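Putative glycoside hydrolase (Bacteroides thetaiotaomicron VPI-5482, PDB 3HBZ) binds calcium and is a putative glycoside hydrolase that may play a role in carbohydrate metabolism. Local coordinates at residues C15-V20 against I35-G40; Q109-F114 against D143-F148; S171-P176 against N191-P196; G185-G190 against K198-G203; I238-A243 against A270-A275. One frame throughout, in Å; residues are numbered along the deposited sequence.

Contact 1. Residues C15-V20 against I35-G40; sequences CRLPGV and IFVGPG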
# COMPACT_ATOMS: atom_id res chain seq x y z
N CYS A 15 -6.82 9.50 14.37
CA CYS A 15 -7.85 8.59 14.90
C CYS A 15 -7.24 7.74 15.95
O CYS A 15 -6.15 7.23 15.75
CB CYS A 15 -8.33 7.66 13.79
SG CYS A 15 -9.64 6.57 14.24
N ARG A 16 -7.95 7.54 17.06
CA ARG A 16 -7.53 6.57 18.04
C ARG A 16 -8.73 5.97 18.73
O ARG A 16 -9.84 6.48 18.57
CB ARG A 16 -6.54 7.17 19.01
CG ARG A 16 -7.16 8.02 20.06
CD ARG A 16 -6.08 8.70 20.85
NE ARG A 16 -6.64 9.25 22.08
CZ ARG A 16 -6.75 8.61 23.24
NH1 ARG A 16 -6.32 7.36 23.39
NH2 ARG A 16 -7.30 9.25 24.26
N LEU A 17 -8.51 4.83 19.42
CA LEU A 17 -9.54 4.12 20.16
C LEU A 17 -9.12 4.02 21.64
O LEU A 17 -8.33 3.15 22.02
CB LEU A 17 -9.75 2.72 19.61
CG LEU A 17 -10.38 2.47 18.26
CD1 LEU A 17 -10.32 0.94 17.99
CD2 LEU A 17 -11.81 2.98 18.23
N PRO A 18 -9.62 4.93 22.47
CA PRO A 18 -9.24 4.92 23.89
C PRO A 18 -9.52 3.55 24.52
O PRO A 18 -10.57 2.97 24.28
CB PRO A 18 -10.15 6.00 24.50
CG PRO A 18 -10.51 6.90 23.40
CD PRO A 18 -10.51 6.05 22.13
N GLY A 19 -8.57 3.02 25.26
CA GLY A 19 -8.73 1.69 25.89
C GLY A 19 -8.64 0.43 25.03
O GLY A 19 -8.77 -0.66 25.57
N VAL A 20 -8.43 0.56 23.71
CA VAL A 20 -8.17 -0.59 22.82
C VAL A 20 -6.78 -0.42 22.21
O VAL A 20 -6.45 0.67 21.71
CB VAL A 20 -9.22 -0.67 21.68
CG1 VAL A 20 -8.81 -1.66 20.56
CG2 VAL A 20 -10.59 -1.01 22.24
N ILE A 35 -8.80 1.18 10.61
CA ILE A 35 -8.34 1.01 11.98
C ILE A 35 -8.09 -0.50 12.17
O ILE A 35 -8.91 -1.30 11.78
CB ILE A 35 -9.46 1.44 12.96
CG1 ILE A 35 -9.77 2.94 12.76
CG2 ILE A 35 -9.05 1.14 14.42
CD1 ILE A 35 -11.01 3.48 13.49
N PHE A 36 -6.95 -0.87 12.73
CA PHE A 36 -6.60 -2.29 12.91
C PHE A 36 -6.56 -2.70 14.39
O PHE A 36 -5.84 -2.10 15.20
CB PHE A 36 -5.23 -2.60 12.27
CG PHE A 36 -5.17 -2.35 10.77
CD1 PHE A 36 -5.01 -1.06 10.29
CD2 PHE A 36 -5.29 -3.39 9.88
CE1 PHE A 36 -4.93 -0.83 8.94
CE2 PHE A 36 -5.21 -3.15 8.50
CZ PHE A 36 -5.07 -1.87 8.05
N VAL A 37 -7.32 -3.75 14.72
CA VAL A 37 -7.34 -4.28 16.08
C VAL A 37 -7.04 -5.78 16.06
O VAL A 37 -7.12 -6.43 15.02
CB VAL A 37 -8.71 -3.99 16.75
CG1 VAL A 37 -8.97 -2.51 16.70
CG2 VAL A 37 -9.85 -4.77 16.07
N GLY A 38 -6.68 -6.34 17.21
CA GLY A 38 -6.36 -7.76 17.30
C GLY A 38 -7.58 -8.64 17.05
O GLY A 38 -8.69 -8.32 17.49
N PRO A 39 -7.38 -9.76 16.34
CA PRO A 39 -8.44 -10.76 16.20
C PRO A 39 -9.00 -11.13 17.56
O PRO A 39 -8.23 -11.35 18.49
CB PRO A 39 -7.70 -11.95 15.59
CG PRO A 39 -6.61 -11.28 14.77
CD PRO A 39 -6.16 -10.14 15.61
N GLY A 40 -10.32 -11.14 17.67
CA GLY A 40 -10.99 -11.33 18.96
C GLY A 40 -11.46 -10.05 19.65
O GLY A 40 -12.21 -10.14 20.62

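Contact 2. Residues Q109-F114 against D143-F148; sequences QKYYIF and DDYPTF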
# COMPACT_ATOMS: atom_id res chain seq x y z
N GLN A 109 -14.01 4.98 -7.50
CA GLN A 109 -12.76 5.73 -7.31
C GLN A 109 -12.21 6.11 -8.67
O GLN A 109 -12.51 5.48 -9.65
CB GLN A 109 -11.76 4.85 -6.58
CG GLN A 109 -12.23 4.36 -5.25
CD GLN A 109 -12.17 5.42 -4.16
OE1 GLN A 109 -11.50 6.44 -4.29
NE2 GLN A 109 -12.86 5.17 -3.09
N LYS A 110 -11.36 7.11 -8.70
CA LYS A 110 -10.77 7.54 -9.96
C LYS A 110 -9.58 6.68 -10.37
O LYS A 110 -9.13 6.77 -11.50
CB LYS A 110 -10.34 9.01 -9.88
CG LYS A 110 -9.06 9.24 -9.12
CD LYS A 110 -8.73 10.71 -8.99
CE LYS A 110 -7.53 10.88 -8.12
NZ LYS A 110 -7.28 12.29 -7.85
N TYR A 111 -9.07 5.87 -9.45
CA TYR A 111 -8.07 4.88 -9.81
C TYR A 111 -8.34 3.60 -9.01
O TYR A 111 -9.14 3.59 -8.09
CB TYR A 111 -6.65 5.39 -9.58
CG TYR A 111 -6.37 5.88 -8.16
CD1 TYR A 111 -6.31 4.98 -7.09
CD2 TYR A 111 -6.14 7.25 -7.89
CE1 TYR A 111 -6.05 5.42 -5.80
CE2 TYR A 111 -5.91 7.71 -6.58
CZ TYR A 111 -5.84 6.81 -5.55
OH TYR A 111 -5.61 7.27 -4.28
N TYR A 112 -7.64 2.54 -9.37
CA TYR A 112 -7.89 1.27 -8.78
C TYR A 112 -7.23 1.14 -7.44
O TYR A 112 -6.03 1.46 -7.29
CB TYR A 112 -7.36 0.18 -9.68
CG TYR A 112 -8.25 -0.10 -10.88
CD1 TYR A 112 -9.38 -0.85 -10.73
CD2 TYR A 112 -7.93 0.34 -12.14
CE1 TYR A 112 -10.17 -1.18 -11.79
CE2 TYR A 112 -8.75 0.02 -13.25
CZ TYR A 112 -9.87 -0.73 -13.05
OH TYR A 112 -10.71 -1.08 -14.08
N ILE A 113 -8.01 0.61 -6.50
CA ILE A 113 -7.54 0.17 -5.16
C ILE A 113 -8.03 -1.28 -5.02
O ILE A 113 -9.25 -1.55 -5.04
CB ILE A 113 -8.13 1.06 -4.04
CG1 ILE A 113 -7.72 2.56 -4.18
CG2 ILE A 113 -7.77 0.54 -2.60
CD1 ILE A 113 -8.65 3.55 -3.36
N PHE A 114 -7.07 -2.19 -4.99
CA PHE A 114 -7.28 -3.62 -4.79
C PHE A 114 -7.52 -3.93 -3.34
O PHE A 114 -6.77 -3.47 -2.45
CB PHE A 114 -6.03 -4.38 -5.26
CG PHE A 114 -5.88 -4.42 -6.73
CD1 PHE A 114 -6.50 -5.43 -7.47
CD2 PHE A 114 -5.14 -3.45 -7.41
CE1 PHE A 114 -6.35 -5.47 -8.86
CE2 PHE A 114 -5.00 -3.51 -8.79
CZ PHE A 114 -5.62 -4.51 -9.51
N ASP A 143 -7.23 3.65 -15.98
CA ASP A 143 -6.29 2.91 -16.85
C ASP A 143 -5.00 3.63 -17.24
O ASP A 143 -4.13 3.02 -17.87
CB ASP A 143 -7.02 2.46 -18.15
CG ASP A 143 -7.70 1.12 -17.96
OD1 ASP A 143 -7.72 0.64 -16.79
OD2 ASP A 143 -8.14 0.52 -18.96
N ASP A 144 -4.90 4.91 -16.91
CA ASP A 144 -3.71 5.69 -17.24
C ASP A 144 -2.69 5.68 -16.08
O ASP A 144 -1.57 6.20 -16.21
CB ASP A 144 -4.10 7.14 -17.53
CG ASP A 144 -5.00 7.31 -18.75
OD1 ASP A 144 -4.97 6.47 -19.67
OD2 ASP A 144 -5.72 8.34 -18.78
N TYR A 145 -3.08 5.13 -14.94
CA TYR A 145 -2.19 5.09 -13.79
C TYR A 145 -1.17 3.93 -13.90
O TYR A 145 -1.31 3.01 -14.73
CB TYR A 145 -2.99 4.92 -12.51
CG TYR A 145 -3.71 6.17 -12.07
CD1 TYR A 145 -4.87 6.59 -12.71
CD2 TYR A 145 -3.23 6.93 -10.97
CE1 TYR A 145 -5.53 7.75 -12.28
CE2 TYR A 145 -3.88 8.09 -10.56
CZ TYR A 145 -5.01 8.51 -11.22
OH TYR A 145 -5.66 9.63 -10.78
N PRO A 146 -0.11 3.98 -13.08
CA PRO A 146 0.90 2.92 -13.10
C PRO A 146 0.37 1.58 -12.57
O PRO A 146 0.91 0.51 -12.94
CB PRO A 146 2.01 3.46 -12.17
CG PRO A 146 1.84 4.97 -12.25
CD PRO A 146 0.31 5.13 -12.24
N THR A 147 -0.68 1.63 -11.77
CA THR A 147 -1.21 0.47 -11.10
C THR A 147 -2.71 0.37 -11.45
O THR A 147 -3.48 1.26 -11.10
CB THR A 147 -1.02 0.59 -9.63
OG1 THR A 147 0.36 0.70 -9.32
CG2 THR A 147 -1.61 -0.67 -8.88
N PHE A 148 -3.10 -0.68 -12.18
CA PHE A 148 -4.51 -0.89 -12.55
C PHE A 148 -4.85 -2.35 -12.66
O PHE A 148 -4.01 -3.23 -12.46
CB PHE A 148 -4.87 -0.14 -13.85
CG PHE A 148 -4.05 -0.57 -15.08
CD1 PHE A 148 -2.77 -0.05 -15.28
CD2 PHE A 148 -4.56 -1.46 -16.01
CE1 PHE A 148 -2.01 -0.41 -16.38
CE2 PHE A 148 -3.81 -1.84 -17.11
CZ PHE A 148 -2.54 -1.31 -17.31
O HOH W 1 -5.76 2.84 -11.59
O HOH W 2 -8.95 -1.84 -16.54

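Contact 3. Residues S171-P176 against N191-P196; sequences SIMGMP and NAMSNP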
# COMPACT_ATOMS: atom_id res chain seq x y z
N SER A 171 8.96 15.78 -14.39
CA SER A 171 10.37 15.99 -14.70
C SER A 171 10.97 17.19 -13.99
O SER A 171 12.12 17.13 -13.52
CB SER A 171 10.65 16.09 -16.20
OG SER A 171 10.27 17.31 -16.74
N ILE A 172 10.21 18.27 -13.84
CA ILE A 172 10.75 19.38 -13.10
C ILE A 172 10.93 19.06 -11.59
O ILE A 172 11.73 19.71 -10.94
CB ILE A 172 10.06 20.76 -13.39
CG1 ILE A 172 8.72 20.87 -12.72
CG2 ILE A 172 9.97 21.07 -14.90
CD1 ILE A 172 8.88 21.19 -11.31
N MSE A 173 10.24 18.05 -11.06
CA MSE A 173 10.45 17.64 -9.66
C MSE A 173 11.60 16.63 -9.56
O MSE A 173 11.87 16.09 -8.47
CB MSE A 173 9.18 17.03 -9.05
CG MSE A 173 7.97 17.97 -8.98
SE MSE A 173 8.34 19.57 -7.97
CE MSE A 173 8.53 18.73 -6.25
N GLY A 174 12.25 16.31 -10.67
CA GLY A 174 13.32 15.31 -10.63
C GLY A 174 12.77 13.90 -10.54
O GLY A 174 13.48 13.01 -10.13
N MSE A 175 11.48 13.73 -10.90
CA MSE A 175 10.79 12.44 -10.84
C MSE A 175 10.17 12.08 -12.22
O MSE A 175 8.97 12.07 -12.36
CB MSE A 175 9.71 12.55 -9.76
CG MSE A 175 10.28 12.81 -8.36
SE MSE A 175 8.88 13.10 -7.03
CE MSE A 175 7.95 11.38 -7.22
N PRO A 176 11.02 11.79 -13.23
CA PRO A 176 10.53 11.71 -14.63
C PRO A 176 9.72 10.48 -15.02
O PRO A 176 9.02 10.51 -16.03
CB PRO A 176 11.81 11.81 -15.46
CG PRO A 176 12.93 11.27 -14.50
CD PRO A 176 12.47 11.58 -13.11
N ASN A 191 4.21 12.84 1.53
CA ASN A 191 5.59 12.71 1.07
C ASN A 191 5.77 12.42 -0.44
O ASN A 191 6.88 12.21 -0.92
CB ASN A 191 6.27 11.61 1.88
CG ASN A 191 6.91 12.15 3.16
OD1 ASN A 191 7.53 13.21 3.17
ND2 ASN A 191 6.81 11.39 4.22
N ALA A 192 4.66 12.36 -1.18
CA ALA A 192 4.69 11.78 -2.51
C ALA A 192 5.69 12.47 -3.44
O ALA A 192 6.31 11.83 -4.27
CB ALA A 192 3.29 11.86 -3.15
N MSE A 193 5.84 13.77 -3.30
CA MSE A 193 6.69 14.52 -4.17
C MSE A 193 7.71 15.35 -3.40
O MSE A 193 8.16 16.36 -3.90
CB MSE A 193 5.80 15.41 -5.05
CG MSE A 193 5.15 14.64 -6.11
SE MSE A 193 4.39 15.78 -7.47
CE MSE A 193 4.72 14.74 -8.94
N SER A 194 8.02 14.97 -2.17
CA SER A 194 9.02 15.69 -1.36
C SER A 194 10.01 14.67 -0.88
O SER A 194 11.16 14.89 -0.99
CB SER A 194 8.35 16.42 -0.19
OG SER A 194 7.50 15.53 0.48
N ASN A 195 9.54 13.50 -0.41
CA ASN A 195 10.41 12.37 -0.02
C ASN A 195 9.75 11.04 -0.48
O ASN A 195 9.22 10.31 0.34
CB ASN A 195 10.57 12.32 1.51
CG ASN A 195 11.47 13.42 2.06
OD1 ASN A 195 12.68 13.31 1.99
ND2 ASN A 195 10.88 14.45 2.66
N PRO A 196 9.74 10.75 -1.80
CA PRO A 196 8.88 9.67 -2.30
C PRO A 196 9.19 8.30 -1.72
O PRO A 196 8.31 7.44 -1.58
CB PRO A 196 9.09 9.72 -3.82
CG PRO A 196 10.34 10.48 -4.02
CD PRO A 196 10.35 11.51 -2.89

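Contact 4. Residues G185-G190 against K198-G203; sequences GSFDVG and KATKFG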
# COMPACT_ATOMS: atom_id res chain seq x y z
N GLY A 185 0.73 -2.33 3.11
CA GLY A 185 1.18 -1.10 3.81
C GLY A 185 0.28 0.08 3.47
O GLY A 185 -0.93 -0.09 3.23
N SER A 186 0.86 1.27 3.42
CA SER A 186 0.11 2.43 3.00
C SER A 186 0.97 3.43 2.23
O SER A 186 2.21 3.37 2.26
CB SER A 186 -0.52 3.11 4.22
OG SER A 186 0.46 3.51 5.14
N PHE A 187 0.30 4.34 1.54
CA PHE A 187 0.98 5.37 0.75
C PHE A 187 0.70 6.72 1.39
O PHE A 187 -0.42 7.14 1.49
CB PHE A 187 0.53 5.40 -0.70
CG PHE A 187 1.35 6.35 -1.60
CD1 PHE A 187 2.59 5.99 -2.03
CD2 PHE A 187 0.88 7.59 -1.94
CE1 PHE A 187 3.35 6.82 -2.83
CE2 PHE A 187 1.65 8.45 -2.72
CZ PHE A 187 2.87 8.05 -3.17
N ASP A 188 1.74 7.39 1.87
CA ASP A 188 1.58 8.65 2.57
C ASP A 188 1.72 9.78 1.57
O ASP A 188 2.84 10.17 1.21
CB ASP A 188 2.60 8.73 3.69
CG ASP A 188 2.63 10.10 4.40
OD1 ASP A 188 1.94 11.04 3.99
OD2 ASP A 188 3.40 10.20 5.33
N VAL A 189 0.59 10.32 1.13
CA VAL A 189 0.58 11.22 -0.00
C VAL A 189 1.26 12.55 0.36
O VAL A 189 1.67 13.24 -0.53
CB VAL A 189 -0.85 11.49 -0.57
CG1 VAL A 189 -1.67 12.38 0.39
CG2 VAL A 189 -0.76 12.12 -1.99
N GLY A 190 1.46 12.84 1.65
CA GLY A 190 2.15 14.06 2.07
C GLY A 190 3.64 14.02 1.73
O GLY A 190 4.25 15.06 1.63
N LYS A 198 9.93 7.73 1.32
CA LYS A 198 9.23 7.73 2.61
C LYS A 198 7.72 7.58 2.43
O LYS A 198 7.03 7.25 3.38
CB LYS A 198 9.49 9.00 3.40
CG LYS A 198 11.00 9.31 3.71
CD LYS A 198 11.60 8.33 4.63
CE LYS A 198 11.38 8.63 6.11
NZ LYS A 198 11.80 7.36 6.82
N ALA A 199 7.22 7.84 1.23
CA ALA A 199 5.80 7.74 0.95
C ALA A 199 5.29 6.30 0.95
O ALA A 199 4.13 6.06 1.30
CB ALA A 199 5.48 8.39 -0.40
N THR A 200 6.11 5.36 0.53
CA THR A 200 5.72 3.94 0.49
C THR A 200 6.03 3.28 1.82
O THR A 200 7.17 2.88 2.09
CB THR A 200 6.42 3.18 -0.67
OG1 THR A 200 7.81 3.35 -0.55
CG2 THR A 200 6.01 3.73 -2.01
N LYS A 201 4.99 3.14 2.66
CA LYS A 201 5.15 2.56 3.97
C LYS A 201 4.80 1.09 3.89
O LYS A 201 3.67 0.73 3.66
CB LYS A 201 4.27 3.26 4.99
CG LYS A 201 4.70 4.72 5.22
CD LYS A 201 3.88 5.41 6.30
CE LYS A 201 4.57 6.69 6.82
NZ LYS A 201 3.70 7.56 7.70
N PHE A 202 5.81 0.26 4.07
CA PHE A 202 5.71 -1.17 3.83
C PHE A 202 5.43 -1.93 5.11
O PHE A 202 6.24 -1.91 6.07
CB PHE A 202 7.03 -1.71 3.26
CG PHE A 202 7.45 -1.11 1.93
CD1 PHE A 202 6.55 -1.01 0.87
CD2 PHE A 202 8.77 -0.71 1.72
CE1 PHE A 202 6.94 -0.49 -0.38
CE2 PHE A 202 9.18 -0.21 0.45
CZ PHE A 202 8.27 -0.10 -0.59
N GLY A 203 4.32 -2.66 5.11
CA GLY A 203 4.11 -3.77 6.05
C GLY A 203 2.89 -3.61 6.93
O GLY A 203 2.56 -2.49 7.31

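Contact 5. Residues I238-A243 against A270-A275; sequences ICDIYA and ARIDDA. With PEG (di(hydroxyethyl)ether), chain T.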
# COMPACT_ATOMS: atom_id res chain seq x y z
N ILE A 238 13.87 -4.56 -15.68
CA ILE A 238 13.37 -5.80 -15.09
C ILE A 238 12.48 -5.43 -13.93
O ILE A 238 12.62 -4.35 -13.35
CB ILE A 238 14.55 -6.77 -14.65
CG1 ILE A 238 14.08 -8.23 -14.48
CG2 ILE A 238 15.27 -6.23 -13.36
CD1 ILE A 238 13.34 -8.87 -15.72
N CYS A 239 11.52 -6.30 -13.64
CA CYS A 239 10.65 -6.17 -12.49
C CYS A 239 11.33 -6.59 -11.19
O CYS A 239 12.44 -7.18 -11.21
CB CYS A 239 9.42 -7.04 -12.70
SG CYS A 239 9.81 -8.78 -12.97
N ASP A 240 10.68 -6.29 -10.06
CA ASP A 240 11.07 -6.83 -8.75
C ASP A 240 9.82 -7.33 -8.05
O ASP A 240 8.71 -6.77 -8.21
CB ASP A 240 11.78 -5.77 -7.90
CG ASP A 240 12.71 -6.35 -6.84
OD1 ASP A 240 12.87 -7.59 -6.69
OD2 ASP A 240 13.28 -5.53 -6.14
N ILE A 241 10.00 -8.43 -7.34
CA ILE A 241 8.96 -9.04 -6.53
C ILE A 241 9.64 -9.51 -5.25
O ILE A 241 10.61 -10.27 -5.31
CB ILE A 241 8.34 -10.29 -7.25
CG1 ILE A 241 7.82 -9.91 -8.64
CG2 ILE A 241 7.26 -10.94 -6.33
CD1 ILE A 241 7.32 -11.07 -9.56
N TYR A 242 9.18 -9.03 -4.11
CA TYR A 242 9.83 -9.34 -2.88
C TYR A 242 8.86 -9.25 -1.71
O TYR A 242 7.72 -8.78 -1.86
CB TYR A 242 11.05 -8.47 -2.71
CG TYR A 242 10.84 -6.97 -2.57
CD1 TYR A 242 10.72 -6.38 -1.31
CD2 TYR A 242 10.84 -6.16 -3.67
CE1 TYR A 242 10.60 -4.99 -1.16
CE2 TYR A 242 10.66 -4.74 -3.54
CZ TYR A 242 10.57 -4.17 -2.28
OH TYR A 242 10.45 -2.80 -2.12
N ALA A 243 9.31 -9.77 -0.56
CA ALA A 243 8.57 -9.71 0.69
C ALA A 243 9.58 -9.60 1.82
O ALA A 243 10.72 -10.08 1.70
CB ALA A 243 7.66 -10.95 0.89
N ALA A 270 12.27 -12.47 1.26
CA ALA A 270 12.08 -13.30 0.06
C ALA A 270 12.19 -12.36 -1.16
O ALA A 270 11.73 -11.21 -1.11
CB ALA A 270 10.72 -13.97 0.10
N ARG A 271 12.85 -12.80 -2.23
CA ARG A 271 13.05 -11.93 -3.41
C ARG A 271 13.35 -12.73 -4.67
O ARG A 271 14.16 -13.66 -4.65
CB ARG A 271 14.20 -10.98 -3.18
CG ARG A 271 14.32 -9.89 -4.20
CD ARG A 271 15.32 -8.87 -3.76
NE ARG A 271 15.22 -7.66 -4.58
CZ ARG A 271 16.16 -6.73 -4.68
NH1 ARG A 271 17.29 -6.83 -4.01
NH2 ARG A 271 15.93 -5.68 -5.44
N ILE A 272 12.71 -12.36 -5.77
CA ILE A 272 12.92 -13.07 -7.03
C ILE A 272 14.37 -12.84 -7.48
O ILE A 272 14.90 -11.72 -7.40
CB ILE A 272 11.88 -12.62 -8.12
CG1 ILE A 272 11.89 -13.61 -9.31
CG2 ILE A 272 12.15 -11.15 -8.54
CD1 ILE A 272 10.51 -13.69 -10.14
N ASP A 273 15.01 -13.92 -7.93
CA ASP A 273 16.37 -13.84 -8.47
C ASP A 273 16.49 -14.33 -9.92
O ASP A 273 17.59 -14.30 -10.46
CB ASP A 273 17.37 -14.64 -7.59
CG ASP A 273 17.10 -16.15 -7.60
OD1 ASP A 273 16.09 -16.63 -8.19
OD2 ASP A 273 17.92 -16.89 -7.02
N ASP A 274 15.41 -14.79 -10.55
CA ASP A 274 15.48 -15.27 -11.94
C ASP A 274 14.35 -14.68 -12.79
O ASP A 274 13.88 -15.32 -13.71
CB ASP A 274 15.45 -16.81 -11.98
CG ASP A 274 14.16 -17.39 -11.41
OD1 ASP A 274 13.27 -16.61 -10.99
OD2 ASP A 274 13.99 -18.62 -11.44
N ALA A 275 13.95 -13.44 -12.50
CA ALA A 275 12.95 -12.75 -13.30
C ALA A 275 13.41 -12.60 -14.75
O ALA A 275 14.61 -12.41 -15.02
CB ALA A 275 12.58 -11.37 -12.71
C1 PEG T . 18.37 -8.28 -0.78
O1 PEG T . 18.53 -9.16 -1.93
C2 PEG T . 19.57 -7.36 -0.54
O2 PEG T . 19.93 -7.32 0.86
C3 PEG T . 21.10 -6.53 1.15
O HOH W 3 14.80 -9.05 -7.82

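Contact 1. Residues C15-V20 against I35-G40
L17 reaches across with a single methyl group, CD1, and rests it against two residues of the facing segment: CD1 lies 3.8 Å from CG2 of I35 and 3.9 Å from CG1 of V37. That V37 methyl group also meets V20, whose CG1 stands 4.0 Å away. At the other end of the row the sulfur of C15 touches the far end of I35, with SG 3.5 Å from CD1. With SG anti to the backbone N (chi1 -176°), the thiol is carried across to that methyl group. No hydrogen bond joins the two segments; the ends of two strands from separate sheets, and the turn and loop that follow them, pack through apolar side chains alone. Strand 12-16 pairs with strand 49-52, whereas strand 32-36 belongs to a mixed five-stranded sheet beside strand 84-92, and C15 and I35 project toward one another. Further out, a type II turn from L17 to V20, closed by V20 N to L17 O at 3.1 Å, reverses the chain and turns V20 back to V37. G19 takes the positive phi of its third position. Behind the second segment, V89 and V91 of strand 84-92 back I35.

Contact 2. Residues Q109-F114 against D143-F148
Y112 and F148 bring their backbones closest, with CA atoms 5.5 Å apart, yet no direct hydrogen bond links the two segments. A water takes the place of such a bond, accepting from Y112 N at 2.9 Å and donating to T147 O. From this point the chains diverge, Y111 and Y145 facing each other at a wider spacing. The loop before strand 115-118 thus packs on the start of strand 147-150 in the putative carbohydrate metabolism domain, and the F114 side chain lies about 7 Å from those of the calcium ligands E103 and K157. CB of Y111 sits squarely over the centre of the Y145 ring, 3.6 Å from its centroid and 6° off the normal, a CH-pi contact. Because CG of Y111 lies between its backbone N and carbonyl carbon (chi1 56°), the ring turns beside that of Y145 and the two planes meet obliquely at 55°. On the other flank CD2 of Y112 rests 3.5 Å from CB of F148, and the carboxylate oxygen OD1 of D143 lies in the plane of the Y112 ring at its edge. A second water joins Y112 OH to OD1 of D143. The F114 ring points its edge at F148 O, with CZ 3.6 Å away. Carbonyl and carboxylate oxygens therefore face the electropositive rims of two rings, which is likely to be mildly favourable, while water supplies polar links between the segments.

Contact 3. Residues S171-P176 against N191-P196
M175, a selenomethionine, makes the more extensive of two approaches to the 191-196 loop, and its side chain can be followed atom by atom. CB leaves the backbone toward the facing loop. The chain then runs extended through CG, carrying the selenium outward without yet touching the other segment. SE is the first atom to arrive: it lies 3.9 Å from CA of M193 and 4.1 Å from CG of the same residue. A bend at the last torsion, chi3 59°, then turns the methyl group CE toward the loop. There it meets A192 O at 3.4 Å and, on the ring of P196, CB at 4.0 Å and CG slightly further off. M173, also a selenomethionine, makes a smaller approach. Its chain is bent, and only CE reaches across, 3.4 Å from M193 O. Between the two, G174 ends helix 167-172 with positive phi in a Schellman motif, which lets the chain leave the helix and present both residues to the same loop. The receiving loop is itself folded tightly, N191 O accepting from both S194 N and N195 N, at 3.2 and 3.0 Å. F321 packs against M175 from outside the two segments. This is surface packing between a helix end and a loop, remote from the metal sites. With no hydrogen bond across it, the contact rests on flexible methionine-type side chains, here with selenium in place of sulfur, whose CE methyl groups lie against backbone carbonyl oxygens, so it is probably only weakly directional.

Contact 4. Residues G185-G190 against K198-G203
S186 and K201 form the hydrogen-bonded pair at the heart of a short antiparallel ladder, in which strands 185-187 and 200-202 run at 172° with their axes 4.8 Å apart. Their backbones exchange two bonds, S186 N to K201 O and K201 N to S186 O, and D188 N extends the ladder to A199 O at 2.8 Å. Packing is also tight at G185, whose CA comes 3.1 Å from K201 O in a CA-H...O contact. A CB on this residue would clash with that oxygen, and the backbone angles themselves call for glycine. On the face carrying F187 and T200, a chi1 of -173°, with CG standing opposite the backbone N, brings the phenylalanine ring against A199, at the end of the helical turn before strand 200-202. Its CE1 touches A199 CB at 3.6 Å, while CG2 of T200 approaches the ring at its edge. A leucine in place of F187 would probably open a gap beside A199 CB and lose the edge contact with T200. The other face carries the partly exposed polar side chains of S186 and K201. The extended K201 chain passes S186 OG, with CB 3.8 Å from it, on its way to a long salt bridge, NZ lying 3.6 Å from D188 OD2; its ammonium group also bonds a hexaethylene glycol molecule, probably from the crystallisation liquor. The other oxygen of the D188 carboxylate is used within its own segment, in an Asx turn: OD1 accepts from G190 N at 3.0 Å, on its anti side and 32° out of the carboxylate plane.

Contact 5. Residues I238-A243 against A270-A275
I241 and I272 meet at the apolar centre, their side chains passing at a slant with CB of I241 4.1 Å from CG2 of I272. Next to them CB of A275 touches two residues of the other segment, 3.8 Å from SG of C239 and 3.9 Å from CG1 of I238. F284 and L286 of strand 281-290 lie against I241, so this apolar patch continues into the interior. Backbone bonds flank it: I272 N donates to I241 O, and A243 and A270 bond reciprocally at 2.9 Å in each direction. Y242 and R271, the neighbouring non-hydrogen-bonded pair, share a face on which the extended arginine chain reaches along to D240, CG anti to the backbone N (chi1 -169°). At the polar edge R271 grips D240 side-on, NH2 to OD2 at 2.7 Å and NE to OD1 at 3.2 Å. Both oxygens lie near the guanidinium plane, although the carboxylate is turned 37° from it. A water lies within bonding distance of D240 OD1 and I272 O. An asparagine at D240 would probably leave the guanidinium charge of R271 without its mate and weaken the two-nitrogen grip. F261 supplies a cation-pi partner for R271. Antiparallel pairing that gives way to side-chain packing, with an acid-arginine pair at its margin, here marks the end of the antiparallel ladder between strands 240-247 and 266-271.

In the fold
Contact 1 closes before any other opens, and its strands belong to sheets separate from the strands of contacts 2, 4 and 5, while contact 3 joins a helix end to a loop. Contact 2 closes before contacts 3 and 4, which precede contact 5. Contacts 3 and 4 alternate in sequence and touch, A192 packing on F187 and A199; segment 191-196 lies in the connection between strands 185-187 and 200-205. Contacts 4 and 5 touch through F202 and Y242, and strand 306-313 pairs with both 200-205 and 240-247. Contacts 2 and 4 lie about 17 Å apart between centres. Contacts 2 to 5 thus sample one putative carbohydrate metabolism domain, and contact 1 lies across the chain's centre from contacts 2, 3 and 5.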